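Local coordinates for D-ribitol-5-phosphate phosphatase (Bacteroides thetaiotaomicron, PDB 4JB3), which catalyses the dephosphorylation of D-ribitol 5-phosphate and D-ribitol 1-phosphate, and also dephosphorylates 5-amino-6-(5-phospho-D-ribitylamino)uracil, at residues Pro186-Ile199 and Glu204-Ala216. Numbering follows the deposited sequence.
Sequences PSETLFVDDGSSNI and ELGFETFQPENGA. With NA (sodium ion), chain B.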
loop_
_atom_site.group_PDB
_atom_site.type_symbol
_atom_site.label_atom_id
_atom_site.label_comp_id
_atom_site.label_asym_id
_atom_site.label_seq_id
_atom_site.Cartn_x
_atom_site.Cartn_y
_atom_site.Cartn_z
ATOM N N PRO A 186 -19.885 -0.904 -1.293
ATOM C CA PRO A 186 -18.876 -1.256 -2.299
ATOM C C PRO A 186 -19.157 -0.718 -3.706
ATOM O O PRO A 186 -18.210 -0.261 -4.345
ATOM C CB PRO A 186 -18.869 -2.787 -2.258
ATOM C CG PRO A 186 -19.207 -3.094 -0.824
ATOM C CD PRO A 186 -20.257 -2.062 -0.458
ATOM N N SER A 187 -20.410 -0.708 -4.162
ATOM C CA SER A 187 -20.693 -0.253 -5.531
ATOM C C SER A 187 -20.466 1.249 -5.716
ATOM O O SER A 187 -20.362 1.732 -6.846
ATOM C CB SER A 187 -22.105 -0.641 -5.951
ATOM O OG SER A 187 -23.057 0.139 -5.270
ATOM N N GLU A 188 -20.385 1.979 -4.603
ATOM C CA GLU A 188 -20.116 3.417 -4.624
ATOM C C GLU A 188 -18.662 3.691 -4.276
ATOM O O GLU A 188 -18.295 4.829 -3.960
ATOM C CB GLU A 188 -21.015 4.144 -3.619
ATOM C CG GLU A 188 -22.506 4.021 -3.922
ATOM C CD GLU A 188 -23.394 4.672 -2.873
ATOM O OE1 GLU A 188 -22.955 4.882 -1.714
ATOM O OE2 GLU A 188 -24.556 4.971 -3.214
ATOM N N THR A 189 -17.829 2.657 -4.344
ATOM C CA THR A 189 -16.439 2.769 -3.916
ATOM C C THR A 189 -15.514 2.291 -5.018
ATOM O O THR A 189 -15.726 1.219 -5.590
ATOM C CB THR A 189 -16.197 1.913 -2.664
ATOM O OG1 THR A 189 -17.115 2.311 -1.637
ATOM C CG2 THR A 189 -14.780 2.087 -2.154
ATOM N N LEU A 190 -14.496 3.095 -5.323
ATOM C CA LEU A 190 -13.483 2.704 -6.295
ATOM C C LEU A 190 -12.253 2.179 -5.570
ATOM O O LEU A 190 -11.634 2.897 -4.772
ATOM C CB LEU A 190 -13.077 3.892 -7.169
ATOM C CG LEU A 190 -12.079 3.523 -8.277
ATOM C CD1 LEU A 190 -12.714 2.655 -9.355
ATOM C CD2 LEU A 190 -11.512 4.785 -8.893
ATOM N N PHE A 191 -11.908 0.932 -5.861
ATOM C CA PHE A 191 -10.758 0.277 -5.271
ATOM C C PHE A 191 -9.612 0.325 -6.271
ATOM O O PHE A 191 -9.745 -0.150 -7.394
ATOM C CB PHE A 191 -11.111 -1.165 -4.902
ATOM C CG PHE A 191 -9.952 -1.973 -4.379
ATOM C CD1 PHE A 191 -9.185 -1.527 -3.306
ATOM C CD2 PHE A 191 -9.655 -3.202 -4.939
ATOM C CE1 PHE A 191 -8.123 -2.303 -2.820
ATOM C CE2 PHE A 191 -8.607 -3.973 -4.461
ATOM C CZ PHE A 191 -7.844 -3.525 -3.401
ATOM N N VAL A 192 -8.495 0.921 -5.854
ATOM C CA VAL A 192 -7.338 1.157 -6.713
ATOM C C VAL A 192 -6.141 0.349 -6.226
ATOM O O VAL A 192 -5.593 0.637 -5.165
ATOM C CB VAL A 192 -6.962 2.652 -6.735
ATOM C CG1 VAL A 192 -5.861 2.909 -7.768
ATOM C CG2 VAL A 192 -8.176 3.526 -7.019
ATOM N N ASP A 193 -5.738 -0.657 -6.995
ATOM C CA ASP A 193 -4.719 -1.602 -6.558
ATOM C C ASP A 193 -4.031 -2.130 -7.795
ATOM O O ASP A 193 -4.688 -2.409 -8.802
ATOM C CB ASP A 193 -5.397 -2.746 -5.778
ATOM C CG ASP A 193 -4.420 -3.583 -4.967
ATOM O OD1 ASP A 193 -3.404 -4.057 -5.517
ATOM O OD2 ASP A 193 -4.666 -3.782 -3.759
ATOM N N ASP A 194 -2.707 -2.261 -7.742
ATOM C CA ASP A 194 -1.979 -2.758 -8.904
ATOM C C ASP A 194 -1.975 -4.281 -9.022
ATOM O O ASP A 194 -1.536 -4.826 -10.046
ATOM C CB ASP A 194 -0.533 -2.241 -8.919
ATOM C CG ASP A 194 0.253 -2.679 -7.700
ATOM O OD1 ASP A 194 -0.253 -2.485 -6.576
ATOM O OD2 ASP A 194 1.375 -3.215 -7.857
ATOM N N GLY A 195 -2.448 -4.966 -7.975
ATOM C CA GLY A 195 -2.384 -6.422 -7.947
ATOM C C GLY A 195 -3.649 -7.106 -8.437
ATOM O O GLY A 195 -4.749 -6.822 -7.938
ATOM N N SER A 196 -3.493 -7.996 -9.417
ATOM C CA SER A 196 -4.620 -8.666 -10.058
ATOM C C SER A 196 -5.504 -9.431 -9.092
ATOM O O SER A 196 -6.727 -9.290 -9.134
ATOM C CB SER A 196 -4.127 -9.598 -11.172
ATOM O OG SER A 196 -3.576 -8.835 -12.212
ATOM N N SER A 197 -4.901 -10.248 -8.234
ATOM C CA SER A 197 -5.690 -11.060 -7.308
ATOM C C SER A 197 -6.519 -10.168 -6.394
ATOM O O SER A 197 -7.672 -10.480 -6.093
ATOM C CB SER A 197 -4.795 -11.983 -6.481
ATOM O OG SER A 197 -4.165 -12.950 -7.306
ATOM N N ASN A 198 -5.951 -9.041 -5.970
ATOM C CA ASN A 198 -6.676 -8.121 -5.103
ATOM C C ASN A 198 -7.850 -7.497 -5.842
ATOM O O ASN A 198 -8.940 -7.343 -5.283
ATOM C CB ASN A 198 -5.743 -7.009 -4.614
ATOM C CG ASN A 198 -4.653 -7.519 -3.707
ATOM O OD1 ASN A 198 -4.708 -8.649 -3.215
ATOM N ND2 ASN A 198 -3.640 -6.682 -3.472
ATOM N N ILE A 199 -7.621 -7.105 -7.093
ATOM C CA ILE A 199 -8.675 -6.539 -7.932
ATOM C C ILE A 199 -9.827 -7.534 -8.104
ATOM O O ILE A 199 -11.002 -7.166 -8.013
ATOM C CB ILE A 199 -8.104 -6.101 -9.294
ATOM C CG1 ILE A 199 -7.213 -4.866 -9.121
ATOM C CG2 ILE A 199 -9.222 -5.828 -10.299
ATOM C CD1 ILE A 199 -7.978 -3.560 -8.853
ATOM N N GLU A 204 -15.461 -9.040 -6.932
ATOM C CA GLU A 204 -16.399 -10.030 -6.409
ATOM C C GLU A 204 -17.251 -9.467 -5.267
ATOM O O GLU A 204 -18.443 -9.791 -5.145
ATOM C CB GLU A 204 -15.617 -11.257 -5.932
ATOM C CG GLU A 204 -16.457 -12.390 -5.375
ATOM C CD GLU A 204 -15.626 -13.627 -5.088
ATOM O OE1 GLU A 204 -14.701 -13.921 -5.879
ATOM O OE2 GLU A 204 -15.890 -14.298 -4.066
ATOM N N LEU A 205 -16.636 -8.626 -4.443
ATOM C CA LEU A 205 -17.322 -8.020 -3.304
ATOM C C LEU A 205 -18.125 -6.780 -3.671
ATOM O O LEU A 205 -18.798 -6.198 -2.808
ATOM C CB LEU A 205 -16.326 -7.681 -2.204
ATOM C CG LEU A 205 -15.591 -8.898 -1.664
ATOM C CD1 LEU A 205 -14.533 -8.460 -0.675
ATOM C CD2 LEU A 205 -16.593 -9.815 -0.998
ATOM N N GLY A 206 -18.075 -6.385 -4.935
ATOM C CA GLY A 206 -18.952 -5.338 -5.417
ATOM C C GLY A 206 -18.318 -3.997 -5.671
ATOM O O GLY A 206 -18.998 -3.070 -6.120
ATOM N N PHE A 207 -17.018 -3.881 -5.421
ATOM C CA PHE A 207 -16.312 -2.631 -5.676
ATOM C C PHE A 207 -16.187 -2.339 -7.156
ATOM O O PHE A 207 -16.049 -3.256 -7.973
ATOM C CB PHE A 207 -14.905 -2.690 -5.091
ATOM C CG PHE A 207 -14.871 -2.709 -3.600
ATOM C CD1 PHE A 207 -14.896 -1.523 -2.890
ATOM C CD2 PHE A 207 -14.853 -3.915 -2.893
ATOM C CE1 PHE A 207 -14.872 -1.523 -1.508
ATOM C CE2 PHE A 207 -14.824 -3.918 -1.496
ATOM C CZ PHE A 207 -14.834 -2.712 -0.812
ATOM N N GLU A 208 -16.228 -1.059 -7.507
ATOM C CA GLU A 208 -15.683 -0.629 -8.784
ATOM C C GLU A 208 -14.167 -0.727 -8.636
ATOM O O GLU A 208 -13.620 -0.483 -7.549
ATOM C CB GLU A 208 -16.109 0.810 -9.105
ATOM C CG GLU A 208 -17.604 0.975 -9.370
ATOM C CD GLU A 208 -18.046 0.342 -10.683
ATOM O OE1 GLU A 208 -17.229 0.281 -11.626
ATOM O OE2 GLU A 208 -19.215 -0.090 -10.773
ATOM N N THR A 209 -13.473 -1.103 -9.705
ATOM C CA THR A 209 -12.026 -1.274 -9.598
ATOM C C THR A 209 -11.240 -0.532 -10.674
ATOM O O THR A 209 -11.714 -0.302 -11.790
ATOM C CB THR A 209 -11.607 -2.764 -9.606
ATOM O OG1 THR A 209 -11.979 -3.357 -10.855
ATOM C CG2 THR A 209 -12.274 -3.532 -8.466
ATOM N N PHE A 210 -10.019 -0.175 -10.305
ATOM C CA PHE A 210 -9.060 0.423 -11.222
ATOM C C PHE A 210 -7.713 -0.183 -10.880
ATOM O O PHE A 210 -7.268 -0.102 -9.730
ATOM C CB PHE A 210 -9.050 1.945 -11.056
ATOM C CG PHE A 210 -7.916 2.641 -11.782
ATOM C CD1 PHE A 210 -7.496 2.213 -13.032
ATOM C CD2 PHE A 210 -7.301 3.746 -11.211
ATOM C CE1 PHE A 210 -6.459 2.860 -13.697
ATOM C CE2 PHE A 210 -6.277 4.410 -11.880
ATOM C CZ PHE A 210 -5.850 3.956 -13.113
ATOM N N GLN A 211 -7.080 -0.801 -11.875
ATOM C CA GLN A 211 -5.787 -1.463 -11.698
ATOM C C GLN A 211 -4.682 -0.714 -12.460
ATOM O O GLN A 211 -4.375 -1.033 -13.619
ATOM C CB GLN A 211 -5.848 -2.947 -12.107
ATOM C CG GLN A 211 -4.543 -3.713 -11.836
ATOM C CD GLN A 211 -4.646 -5.217 -12.064
ATOM O OE1 GLN A 211 -5.716 -5.745 -12.351
ATOM N NE2 GLN A 211 -3.522 -5.917 -11.899
ATOM N N PRO A 212 -4.093 0.299 -11.821
ATOM C CA PRO A 212 -2.983 1.000 -12.474
ATOM C C PRO A 212 -1.730 0.139 -12.538
ATOM O O PRO A 212 -1.590 -0.845 -11.797
ATOM C CB PRO A 212 -2.752 2.206 -11.559
ATOM C CG PRO A 212 -3.172 1.719 -10.193
ATOM C CD PRO A 212 -4.360 0.814 -10.462
ATOM N N GLU A 213 -0.819 0.531 -13.421
ATOM C CA GLU A 213 0.502 -0.084 -13.500
ATOM C C GLU A 213 1.379 0.512 -12.417
ATOM O O GLU A 213 1.438 1.734 -12.250
ATOM C CB GLU A 213 1.125 0.193 -14.862
ATOM C CG GLU A 213 2.487 -0.457 -15.051
ATOM C CD GLU A 213 3.039 -0.237 -16.443
ATOM O OE1 GLU A 213 2.546 0.670 -17.142
ATOM O OE2 GLU A 213 3.967 -0.974 -16.835
ATOM N N ASN A 214 2.081 -0.351 -11.698
ATOM C CA ASN A 214 3.104 0.086 -10.753
ATOM C C ASN A 214 4.100 1.013 -11.440
ATOM O O ASN A 214 4.701 0.644 -12.458
ATOM C CB ASN A 214 3.825 -1.156 -10.222
ATOM C CG ASN A 214 5.028 -0.824 -9.364
ATOM O OD1 ASN A 214 4.968 0.038 -8.484
ATOM N ND2 ASN A 214 6.144 -1.505 -9.623
ATOM N N GLY A 215 4.243 2.225 -10.910
ATOM C CA GLY A 215 5.217 3.172 -11.420
ATOM C C GLY A 215 4.655 4.147 -12.429
ATOM O O GLY A 215 5.310 5.130 -12.789
ATOM N N ALA A 216 3.445 3.877 -12.898
ATOM C CA ALA A 216 2.824 4.717 -13.915
ATOM C C ALA A 216 2.056 5.872 -13.291
ATOM O O ALA A 216 1.565 5.779 -12.164
ATOM C CB ALA A 216 1.891 3.879 -14.775
HETATM NA NA NA B . 0.279 -3.027 -4.367
HETATM O O HOH W 1 -20.955 0.409 -9.074
HETATM O O HOH W 2 -0.974 -5.049 -4.673
HETATM O O HOH W 3 2.088 -4.209 -5.327
#
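Pro186 covers one face of the Phe207 ring, its CB 4.0 Å from the centroid and almost on the normal, a CH-pi contact, while CG2 of Thr189 meets the edge of the ring in its plane. Proline suits the face, offering rigid C-H groups. Helix 172-182 adds Ile179 and Phe175 to this apolar cluster. The Phe210 ring carries CD of Pro212 over the centre of one face; CG1 of Val192 reaches its CD2 at 3.8 Å and also packs on the Pro212 ring. Phe191, with CG anti to its own N (chi1 175°), turns its ring away from strand 208-210, and Thr209 CG2 lies near the ring edge.

Strands 189-192 and 208-210 run parallel, joined by a nearly straight bond from Phe191 N to Glu208 O (2.8 Å) and then by Phe210 N to Phe191 O and Asp193 N to Phe210 O. Beyond the strands, the extended side chain of Gln211 brings NE2 to Ser196 OG, which lies in the amide plane of Gln211 on an almost straight bond (2.9 Å); a second bond reaches Asp194 O from above the carbonyl plane. A leucine here would probably leave both acceptors without this donor and the start of the helix less firmly tied to the strand. Ile199, branched and apolar, packs its CD1 on Thr209 CB and its CG1 on Gln211 CB.

Asp193 OD1 accepts from Gly195 N (2.8 Å), an Asx turn, and its OD2 pairs with Lys169. This is consistent with a fixed turn, from which Asp194 OD1 binds sodium at 2.3 Å, together with Asp30, Gly32 and two waters. The whole is a beta-alpha-beta unit of the HAD Rossmann-like fold; of the motif's two acidic residues after the strand, Asp194 binds the metal directly and Asp193 through a water.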